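Local coordinates for protein beta-galacturonidase (Eisenbergiella tayi, PDB 6NCW) that probably cleaves terminal beta-linked hexuronic acid residues, galacturonic acid in particular, from glycosides as a glycoside hydrolase family 2 enzyme of a human gut bacterium, at residues R53-A64 with G108-S119; P405-K414 with Y421-I429. All coordinates share one frame; numbering follows the deposited sequence.

Contact 1: residues R53-A64 with G108-S119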
loop_
_atom_site.group_PDB
_atom_site.type_symbol
_atom_site.label_atom_id
_atom_site.label_comp_id
_atom_site.label_asym_id
_atom_site.label_seq_id
_atom_site.Cartn_x
_atom_site.Cartn_y
_atom_site.Cartn_z
ATOM N N ARG A 53 9.986 -27.077 1.494
ATOM C CA ARG A 53 10.751 -27.559 2.644
ATOM C C ARG A 53 11.028 -29.045 2.459
ATOM O O ARG A 53 10.097 -29.831 2.248
ATOM C CB ARG A 53 10.023 -27.319 3.976
ATOM C CG ARG A 53 10.905 -27.753 5.145
ATOM C CD ARG A 53 10.693 -26.998 6.429
ATOM N NE ARG A 53 10.321 -25.585 6.257
ATOM C CZ ARG A 53 11.145 -24.548 6.416
ATOM N NH1 ARG A 53 12.423 -24.729 6.724
ATOM N NH2 ARG A 53 10.682 -23.316 6.268
ATOM N N GLY A 54 12.299 -29.419 2.524
ATOM C CA GLY A 54 12.709 -30.772 2.181
ATOM C C GLY A 54 14.178 -30.795 1.793
ATOM O O GLY A 54 14.932 -29.892 2.136
ATOM N N GLN A 55 14.552 -31.847 1.069
ATOM C CA GLN A 55 15.879 -31.999 0.484
ATOM C C GLN A 55 15.903 -31.522 -0.960
ATOM O O GLN A 55 14.919 -31.649 -1.695
ATOM C CB GLN A 55 16.327 -33.463 0.485
ATOM C CG GLN A 55 16.381 -34.142 1.836
ATOM C CD GLN A 55 16.737 -35.604 1.683
ATOM O OE1 GLN A 55 16.150 -36.301 0.856
ATOM N NE2 GLN A 55 17.713 -36.071 2.455
ATOM N N ALA A 56 17.064 -31.036 -1.382
ATOM C CA ALA A 56 17.280 -30.716 -2.783
ATOM C C ALA A 56 18.746 -30.963 -3.112
ATOM O O ALA A 56 19.593 -31.014 -2.222
ATOM C CB ALA A 56 16.876 -29.275 -3.092
ATOM N N SER A 57 19.046 -31.131 -4.397
ATOM C CA SER A 57 20.412 -31.416 -4.830
ATOM C C SER A 57 20.980 -30.266 -5.655
ATOM O O SER A 57 20.335 -29.790 -6.595
ATOM C CB SER A 57 20.475 -32.718 -5.637
ATOM O OG SER A 57 21.423 -32.605 -6.686
ATOM N N TYR A 58 22.198 -29.847 -5.313
ATOM C CA TYR A 58 23.000 -28.921 -6.109
ATOM C C TYR A 58 24.214 -29.653 -6.667
ATOM O O TYR A 58 24.898 -30.370 -5.932
ATOM C CB TYR A 58 23.505 -27.740 -5.268
ATOM C CG TYR A 58 22.462 -26.742 -4.799
ATOM C CD1 TYR A 58 22.343 -25.494 -5.417
ATOM C CD2 TYR A 58 21.632 -27.022 -3.712
ATOM C CE1 TYR A 58 21.409 -24.560 -4.980
ATOM C CE2 TYR A 58 20.688 -26.088 -3.274
ATOM C CZ TYR A 58 20.584 -24.864 -3.912
ATOM O OH TYR A 58 19.649 -23.931 -3.496
ATOM N N SER A 59 24.520 -29.446 -7.948
ATOM C CA SER A 59 25.677 -30.117 -8.517
ATOM C C SER A 59 26.341 -29.253 -9.580
ATOM O O SER A 59 25.703 -28.409 -10.219
ATOM C CB SER A 59 25.287 -31.485 -9.095
ATOM O OG SER A 59 24.089 -31.393 -9.855
ATOM N N ARG A 60 27.640 -29.476 -9.745
ATOM C CA ARG A 60 28.449 -28.883 -10.804
ATOM C C ARG A 60 29.692 -29.752 -10.970
ATOM O O ARG A 60 29.866 -30.749 -10.267
ATOM C CB ARG A 60 28.842 -27.443 -10.476
ATOM C CG ARG A 60 29.717 -27.307 -9.236
ATOM C CD ARG A 60 30.445 -25.946 -9.254
ATOM N NE ARG A 60 31.466 -25.912 -10.303
ATOM C CZ ARG A 60 32.044 -24.809 -10.781
ATOM N NH1 ARG A 60 31.713 -23.608 -10.318
ATOM N NH2 ARG A 60 32.956 -24.910 -11.741
ATOM N N GLU A 61 30.575 -29.352 -11.878
ATOM C CA GLU A 61 31.840 -30.046 -12.057
ATOM C C GLU A 61 33.004 -29.143 -11.678
ATOM O O GLU A 61 32.900 -27.911 -11.677
ATOM C CB GLU A 61 32.005 -30.536 -13.501
ATOM C CG GLU A 61 30.972 -31.577 -13.927
ATOM C CD GLU A 61 31.194 -32.063 -15.356
ATOM O OE1 GLU A 61 31.753 -31.288 -16.173
ATOM O OE2 GLU A 61 30.823 -33.223 -15.661
ATOM N N PHE A 62 34.121 -29.773 -11.333
ATOM C CA PHE A 62 35.345 -29.034 -11.079
ATOM C C PHE A 62 36.516 -29.879 -11.549
ATOM O O PHE A 62 36.380 -31.081 -11.788
ATOM C CB PHE A 62 35.498 -28.638 -9.599
ATOM C CG PHE A 62 35.692 -29.793 -8.660
ATOM C CD1 PHE A 62 36.969 -30.142 -8.217
ATOM C CD2 PHE A 62 34.607 -30.510 -8.183
ATOM C CE1 PHE A 62 37.158 -31.206 -7.335
ATOM C CE2 PHE A 62 34.788 -31.578 -7.297
ATOM C CZ PHE A 62 36.064 -31.925 -6.876
ATOM N N GLU A 63 37.666 -29.230 -11.680
ATOM C CA GLU A 63 38.885 -29.851 -12.176
ATOM C C GLU A 63 39.956 -29.751 -11.102
ATOM O O GLU A 63 40.235 -28.655 -10.605
ATOM C CB GLU A 63 39.348 -29.170 -13.461
ATOM C CG GLU A 63 40.552 -29.814 -14.114
ATOM C CD GLU A 63 40.724 -29.363 -15.556
ATOM O OE1 GLU A 63 39.921 -28.515 -16.015
ATOM O OE2 GLU A 63 41.654 -29.860 -16.230
ATOM N N ALA A 64 40.539 -30.887 -10.735
ATOM C CA ALA A 64 41.495 -30.900 -9.636
ATOM C C ALA A 64 42.236 -32.226 -9.619
ATOM O O ALA A 64 41.774 -33.221 -10.184
ATOM C CB ALA A 64 40.805 -30.678 -8.288
ATOM N N GLY A 108 41.820 -34.647 -13.396
ATOM C CA GLY A 108 40.723 -34.512 -14.337
ATOM C C GLY A 108 39.457 -33.884 -13.781
ATOM O O GLY A 108 39.500 -33.114 -12.814
ATOM N N ILE A 109 38.323 -34.206 -14.397
ATOM C CA ILE A 109 37.049 -33.572 -14.088
ATOM C C ILE A 109 36.317 -34.416 -13.053
ATOM O O ILE A 109 36.169 -35.633 -13.222
ATOM C CB ILE A 109 36.199 -33.396 -15.359
ATOM C CG1 ILE A 109 36.486 -32.056 -16.046
ATOM C CG2 ILE A 109 34.726 -33.442 -15.016
ATOM C CD1 ILE A 109 37.916 -31.842 -16.462
ATOM N N HIS A 110 35.856 -33.772 -11.981
ATOM C CA HIS A 110 35.098 -34.436 -10.932
ATOM C C HIS A 110 33.683 -33.871 -10.844
ATOM O O HIS A 110 33.408 -32.747 -11.276
ATOM C CB HIS A 110 35.810 -34.295 -9.588
ATOM C CG HIS A 110 37.234 -34.748 -9.628
ATOM N ND1 HIS A 110 37.594 -36.072 -9.508
ATOM C CD2 HIS A 110 38.386 -34.058 -9.813
ATOM C CE1 HIS A 110 38.909 -36.178 -9.593
ATOM N NE2 HIS A 110 39.412 -34.972 -9.784
ATOM N N GLN A 111 32.781 -34.672 -10.278
ATOM C CA GLN A 111 31.402 -34.260 -10.040
ATOM C C GLN A 111 31.239 -33.919 -8.565
ATOM O O GLN A 111 31.522 -34.753 -7.699
ATOM C CB GLN A 111 30.416 -35.353 -10.441
ATOM C CG GLN A 111 30.183 -35.447 -11.942
ATOM C CD GLN A 111 31.384 -36.031 -12.667
ATOM O OE1 GLN A 111 32.047 -36.954 -12.162
ATOM N NE2 GLN A 111 31.686 -35.489 -13.848
ATOM N N LEU A 112 30.797 -32.694 -8.289
ATOM C CA LEU A 112 30.457 -32.246 -6.943
ATOM C C LEU A 112 28.943 -32.175 -6.811
ATOM O O LEU A 112 28.266 -31.568 -7.654
ATOM C CB LEU A 112 31.065 -30.877 -6.645
ATOM C CG LEU A 112 30.733 -30.297 -5.266
ATOM C CD1 LEU A 112 31.155 -31.238 -4.144
ATOM C CD2 LEU A 112 31.404 -28.940 -5.104
ATOM N N GLU A 113 28.411 -32.795 -5.769
ATOM C CA GLU A 113 26.982 -32.730 -5.500
ATOM C C GLU A 113 26.785 -32.461 -4.022
ATOM O O GLU A 113 27.399 -33.126 -3.184
ATOM C CB GLU A 113 26.253 -34.013 -5.901
ATOM C CG GLU A 113 24.762 -33.999 -5.543
ATOM C CD GLU A 113 24.022 -35.238 -6.020
ATOM O OE1 GLU A 113 24.658 -36.318 -6.105
ATOM O OE2 GLU A 113 22.800 -35.129 -6.314
ATOM N N VAL A 114 25.946 -31.477 -3.711
ATOM C CA VAL A 114 25.600 -31.133 -2.341
ATOM C C VAL A 114 24.109 -31.376 -2.164
ATOM O O VAL A 114 23.292 -30.846 -2.928
ATOM C CB VAL A 114 25.960 -29.678 -2.013
ATOM C CG1 VAL A 114 25.653 -29.370 -0.554
ATOM C CG2 VAL A 114 27.411 -29.425 -2.326
ATOM N N ILE A 115 23.759 -32.202 -1.183
ATOM C CA ILE A 115 22.367 -32.388 -0.788
ATOM C C ILE A 115 22.120 -31.417 0.363
ATOM O O ILE A 115 22.733 -31.539 1.429
ATOM C CB ILE A 115 22.071 -33.834 -0.368
ATOM C CG1 ILE A 115 22.656 -34.847 -1.366
ATOM C CG2 ILE A 115 20.568 -34.040 -0.201
ATOM C CD1 ILE A 115 21.983 -34.816 -2.700
ATOM N N ALA A 116 21.256 -30.434 0.138
ATOM C CA ALA A 116 20.868 -29.472 1.162
ATOM C C ALA A 116 19.470 -29.797 1.648
ATOM O O ALA A 116 18.603 -30.182 0.858
ATOM C CB ALA A 116 20.901 -28.036 0.630
ATOM N N ASP A 117 19.248 -29.603 2.943
ATOM C CA ASP A 117 18.010 -29.992 3.594
ATOM C C ASP A 117 17.639 -28.932 4.626
ATOM O O ASP A 117 18.462 -28.604 5.482
ATOM C CB ASP A 117 18.192 -31.359 4.263
ATOM C CG ASP A 117 16.916 -31.895 4.852
ATOM O OD1 ASP A 117 15.838 -31.272 4.651
ATOM O OD2 ASP A 117 16.990 -32.951 5.513
ATOM N N ASN A 118 16.416 -28.394 4.538
ATOM C CA ASN A 118 15.912 -27.430 5.518
ATOM C C ASN A 118 14.725 -27.974 6.320
ATOM O O ASN A 118 14.003 -27.199 6.970
ATOM C CB ASN A 118 15.565 -26.091 4.836
ATOM C CG ASN A 118 14.351 -26.160 3.914
ATOM O OD1 ASN A 118 13.792 -27.228 3.650
ATOM N ND2 ASN A 118 13.950 -24.997 3.397
ATOM N N SER A 119 14.521 -29.291 6.299
ATOM C CA SER A 119 13.448 -29.924 7.059
ATOM C C SER A 119 13.580 -29.636 8.547
ATOM O O SER A 119 14.683 -29.553 9.093
ATOM C CB SER A 119 13.466 -31.445 6.866
ATOM O OG SER A 119 13.270 -31.805 5.509
HETATM O O HOH W 1 19.114 -34.437 4.845
#

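Contact 2: residues P405-K414 with Y421-I429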
loop_
_atom_site.group_PDB
_atom_site.type_symbol
_atom_site.label_atom_id
_atom_site.label_comp_id
_atom_site.label_asym_id
_atom_site.label_seq_id
_atom_site.Cartn_x
_atom_site.Cartn_y
_atom_site.Cartn_z
ATOM N N PRO A 405 34.835 -10.616 26.348
ATOM C CA PRO A 405 33.718 -10.843 27.273
ATOM C C PRO A 405 32.630 -11.705 26.640
ATOM O O PRO A 405 32.547 -11.862 25.420
ATOM C CB PRO A 405 33.203 -9.428 27.562
ATOM C CG PRO A 405 33.599 -8.637 26.384
ATOM C CD PRO A 405 34.926 -9.211 25.925
ATOM N N ARG A 406 31.795 -12.279 27.501
ATOM C CA ARG A 406 30.691 -13.134 27.084
ATOM C C ARG A 406 29.397 -12.648 27.713
ATOM O O ARG A 406 29.404 -11.978 28.752
ATOM C CB ARG A 406 30.911 -14.593 27.492
ATOM C CG ARG A 406 32.287 -15.137 27.138
ATOM C CD ARG A 406 32.636 -16.355 28.020
ATOM N NE ARG A 406 32.941 -15.944 29.384
ATOM C CZ ARG A 406 33.216 -16.778 30.379
ATOM N NH1 ARG A 406 33.241 -18.088 30.169
ATOM N NH2 ARG A 406 33.478 -16.301 31.583
ATOM N N SER A 407 28.275 -13.024 27.088
ATOM C CA SER A 407 26.954 -12.638 27.576
ATOM C C SER A 407 25.899 -13.544 26.942
ATOM O O SER A 407 26.210 -14.460 26.178
ATOM C CB SER A 407 26.665 -11.165 27.278
ATOM O OG SER A 407 25.583 -10.676 28.056
ATOM N N SER A 408 24.642 -13.274 27.277
ATOM C CA SER A 408 23.477 -13.956 26.721
ATOM C C SER A 408 22.302 -12.998 26.849
ATOM O O SER A 408 22.094 -12.436 27.925
ATOM C CB SER A 408 23.172 -15.256 27.473
ATOM O OG SER A 408 21.975 -15.856 26.994
ATOM N N ALA A 409 21.542 -12.810 25.764
ATOM C CA ALA A 409 20.331 -11.990 25.813
ATOM C C ALA A 409 19.231 -12.755 26.548
ATOM O O ALA A 409 18.709 -13.749 26.036
ATOM C CB ALA A 409 19.892 -11.606 24.403
ATOM N N SER A 410 18.884 -12.312 27.757
ATOM C CA SER A 410 17.869 -12.984 28.555
ATOM C C SER A 410 16.502 -12.335 28.408
ATOM O O SER A 410 16.382 -11.117 28.260
ATOM C CB SER A 410 18.239 -12.986 30.039
ATOM O OG SER A 410 17.168 -13.514 30.813
ATOM N N CYS A 411 15.460 -13.160 28.500
ATOM C CA CYS A 411 14.107 -12.656 28.709
ATOM C C CYS A 411 13.487 -13.191 29.995
ATOM O O CYS A 411 12.277 -13.033 30.195
ATOM C CB CYS A 411 13.211 -12.995 27.514
ATOM S SG CYS A 411 13.008 -14.760 27.296
ATOM N N ARG A 412 14.281 -13.818 30.872
ATOM C CA ARG A 412 13.781 -14.378 32.130
ATOM C C ARG A 412 13.752 -13.264 33.174
ATOM O O ARG A 412 14.638 -13.123 34.022
ATOM C CB ARG A 412 14.637 -15.558 32.582
ATOM C CG ARG A 412 14.525 -16.803 31.687
ATOM C CD ARG A 412 13.101 -16.979 31.125
ATOM N NE ARG A 412 12.874 -18.321 30.590
ATOM C CZ ARG A 412 12.777 -18.626 29.296
ATOM N NH1 ARG A 412 12.885 -17.682 28.371
ATOM N NH2 ARG A 412 12.565 -19.884 28.929
ATOM N N PHE A 413 12.693 -12.460 33.100
ATOM C CA PHE A 413 12.542 -11.241 33.887
ATOM C C PHE A 413 12.508 -11.549 35.383
ATOM O O PHE A 413 11.479 -11.983 35.905
ATOM C CB PHE A 413 11.268 -10.517 33.432
ATOM C CG PHE A 413 11.112 -9.119 33.970
ATOM C CD1 PHE A 413 10.272 -8.863 35.050
ATOM C CD2 PHE A 413 11.759 -8.054 33.368
ATOM C CE1 PHE A 413 10.102 -7.577 35.535
ATOM C CE2 PHE A 413 11.590 -6.764 33.849
ATOM C CZ PHE A 413 10.755 -6.525 34.931
ATOM N N LYS A 414 13.644 -11.358 36.064
ATOM C CA LYS A 414 13.797 -11.525 37.511
ATOM C C LYS A 414 13.741 -12.982 37.957
ATOM O O LYS A 414 13.500 -13.261 39.133
ATOM C CB LYS A 414 12.764 -10.686 38.279
ATOM C CG LYS A 414 12.960 -9.176 38.061
ATOM C CD LYS A 414 11.757 -8.348 38.452
ATOM C CE LYS A 414 10.911 -8.978 39.524
ATOM N NZ LYS A 414 9.751 -8.087 39.780
ATOM N N TYR A 421 27.386 -16.122 35.507
ATOM C CA TYR A 421 28.383 -16.655 34.582
ATOM C C TYR A 421 28.974 -15.631 33.609
ATOM O O TYR A 421 30.191 -15.646 33.402
ATOM C CB TYR A 421 27.801 -17.818 33.780
ATOM C CG TYR A 421 27.449 -19.053 34.580
ATOM C CD1 TYR A 421 26.133 -19.481 34.677
ATOM C CD2 TYR A 421 28.440 -19.825 35.190
ATOM C CE1 TYR A 421 25.795 -20.621 35.375
ATOM C CE2 TYR A 421 28.109 -20.984 35.901
ATOM C CZ TYR A 421 26.784 -21.366 35.994
ATOM O OH TYR A 421 26.435 -22.497 36.691
ATOM N N PRO A 422 28.194 -14.765 32.964
ATOM C CA PRO A 422 28.780 -13.883 31.944
ATOM C C PRO A 422 29.482 -12.661 32.528
ATOM O O PRO A 422 29.238 -12.236 33.662
ATOM C CB PRO A 422 27.563 -13.448 31.120
ATOM C CG PRO A 422 26.435 -13.481 32.095
ATOM C CD PRO A 422 26.718 -14.689 32.950
ATOM N N GLU A 423 30.316 -12.048 31.685
ATOM C CA GLU A 423 30.916 -10.765 32.031
ATOM C C GLU A 423 29.935 -9.607 31.910
ATOM O O GLU A 423 30.108 -8.584 32.580
ATOM C CB GLU A 423 32.126 -10.471 31.145
ATOM C CG GLU A 423 33.368 -11.276 31.489
ATOM C CD GLU A 423 33.241 -12.731 31.111
ATOM O OE1 GLU A 423 32.619 -13.056 30.064
ATOM O OE2 GLU A 423 33.762 -13.556 31.874
ATOM N N VAL A 424 28.948 -9.716 31.027
ATOM C CA VAL A 424 27.949 -8.674 30.823
ATOM C C VAL A 424 26.577 -9.296 31.007
ATOM O O VAL A 424 26.345 -10.428 30.563
ATOM C CB VAL A 424 28.079 -8.033 29.425
ATOM C CG1 VAL A 424 27.041 -6.910 29.228
ATOM C CG2 VAL A 424 29.483 -7.505 29.229
ATOM N N VAL A 425 25.679 -8.568 31.692
ATOM C CA VAL A 425 24.274 -8.963 31.826
ATOM C C VAL A 425 23.465 -8.275 30.735
ATOM O O VAL A 425 23.548 -7.052 30.574
ATOM C CB VAL A 425 23.721 -8.588 33.209
ATOM C CG1 VAL A 425 22.272 -9.046 33.321
ATOM C CG2 VAL A 425 24.593 -9.161 34.331
ATOM N N SER A 426 22.665 -9.043 29.998
ATOM C CA SER A 426 21.901 -8.499 28.879
ATOM C C SER A 426 20.456 -8.958 28.940
ATOM O O SER A 426 20.176 -10.122 29.245
ATOM C CB SER A 426 22.522 -8.922 27.543
ATOM O OG SER A 426 23.870 -8.524 27.506
ATOM N N TYR A 427 19.537 -8.041 28.636
ATOM C CA TYR A 427 18.113 -8.324 28.718
ATOM C C TYR A 427 17.366 -7.816 27.490
ATOM O O TYR A 427 17.649 -6.733 26.981
ATOM C CB TYR A 427 17.532 -7.717 29.984
ATOM C CG TYR A 427 17.431 -8.747 31.087
ATOM C CD1 TYR A 427 18.453 -8.918 32.022
ATOM C CD2 TYR A 427 16.329 -9.576 31.165
ATOM C CE1 TYR A 427 18.350 -9.891 33.035
ATOM C CE2 TYR A 427 16.215 -10.536 32.158
ATOM C CZ TYR A 427 17.214 -10.694 33.086
ATOM O OH TYR A 427 17.047 -11.669 34.051
ATOM N N ASN A 428 16.454 -8.641 26.993
ATOM C CA ASN A 428 15.478 -8.253 25.980
ATOM C C ASN A 428 14.202 -7.804 26.687
ATOM O O ASN A 428 13.613 -8.576 27.455
ATOM C CB ASN A 428 15.176 -9.428 25.052
ATOM C CG ASN A 428 16.423 -9.983 24.398
ATOM O OD1 ASN A 428 17.450 -9.303 24.331
ATOM N ND2 ASN A 428 16.343 -11.214 23.897
ATOM N N ILE A 429 13.780 -6.570 26.449
ATOM C CA ILE A 429 12.573 -6.044 27.093
ATOM C C ILE A 429 11.735 -5.320 26.053
ATOM O O ILE A 429 12.274 -4.649 25.163
ATOM C CB ILE A 429 12.881 -5.092 28.279
ATOM C CG1 ILE A 429 13.576 -3.821 27.802
ATOM C CG2 ILE A 429 13.683 -5.808 29.371
ATOM C CD1 ILE A 429 13.761 -2.761 28.907
#

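Contact 1: residues R53-A64 with G108-S119
Arg-53 opens the pairing by bending its chain back over Asn-118, and NH1 donates to the Asn-118 O at 2.9 Å, a partner that lies in the guanidinium plane. The guanidinium also reaches Gln-133 and the backbone of Ser-134, while the Asn-118 ND2 lies over one of its faces, the amide and guanidinium planes 25° apart. That amide is held in turn: its OD1 accepts from the Gly-54 N at 2.9 Å, almost straight on. The Gln-55 NE2 and the Asp-117 OD2 share a water. From Ala-56 onward the strands run as a regular antiparallel ladder, the hydrogen-bonded pairs Ala-56/Ala-116, Tyr-58/Val-114, Arg-60/Leu-112 and Phe-62/His-110 each closed by two backbone bonds. These are the central strands of a six-stranded sheet in the N-terminal beta-sandwich, the jelly-roll-like sugar-binding domain of family 2 enzymes; strands 19-26 and 78-83 flank them. On the face of Ser-57, Glu-61 lies alongside Gln-111, whose NE2 meets the Glu-61 OE2 at 3.0 Å from above the carboxylate plane. Phe-62 turns to the inner face. With chi1 at 67° its ring swings across the neighbouring strand, the His-110 CB sits over its face, 3.9 Å from the centroid, and the Leu-112 CB touches its edge. The His-110 NE2 then donates to the Ala-64 O at 3.0 Å, while ND1 is hydrogen-bonded to the Asp-84 carboxylate, a pairing that would favour the imidazolium.

Contact 2: residues P405-K414 with Y421-I429
Arg-406 and Glu-423 meet in a two-pronged salt bridge where the two segments first come together. Followed outward, the Arg-406 CB passes 3.4 Å from the Glu-423 OE1, and CG and CD run on past the same oxygen with chi2 extended. A bend at chi3 (-73°) then brings the NE/NH2 edge of the guanidinium up to the carboxylate. NE donates to OE1 of Glu-423 at 3.0 Å and NH2 to its OE2 at 2.8 Å, both on syn lone pairs and both nearly straight, with the two planes 18° apart. NH1 turns instead to the carbonyl of Tyr-394 in helix 384-400. The Arg-406 backbone N takes the anti lone pair of OE1, so three N-H groups fix the carboxylate. The Ser-426 hydroxyl donates to the Ser-407 OG, which in turn donates to the Val-424 O at 2.6 Å from above the carbonyl plane. Ser-410 then pairs in parallel with Tyr-427: its N and O bond to the Ser-426 O and the Asn-428 N, and its CB rests over one face of the tyrosine ring, 4.0 Å from the centroid. The ring's OH donates to the Arg-412 O at 2.8 Å. Neighbouring parallel strands build the (beta/alpha)8 TIM barrel; here their C-terminal ends lead toward the galacturonate site, where Asn-428 hydrogen-bonds to Thr-464 through OD1 and to the galacturonate-binding Asn-377 through ND2.

Contact 1 and contact 2 illustrate how one multidomain glycosidase uses two kinds of beta-sheet. Their centres lie about 40 Å apart and their nearest atoms about 22 Å apart, on opposite sides of the chain's centre, and they share no strand or sheet. Contact 1 closes before contact 2 opens. It joins antiparallel strands 55-63 and 109-117 of the N-terminal sandwich, away from the galacturonate-binding residues, whereas contact 2 joins parallel strands 406-410 and 425-428 of the catalytic barrel, bordering them. An antiparallel sheet built from strands between residues 182 and 251 comes between them along the chain. The first pair thus belongs to the N-terminal sandwich and the second to the barrel that carries most of the galacturonate-binding residues.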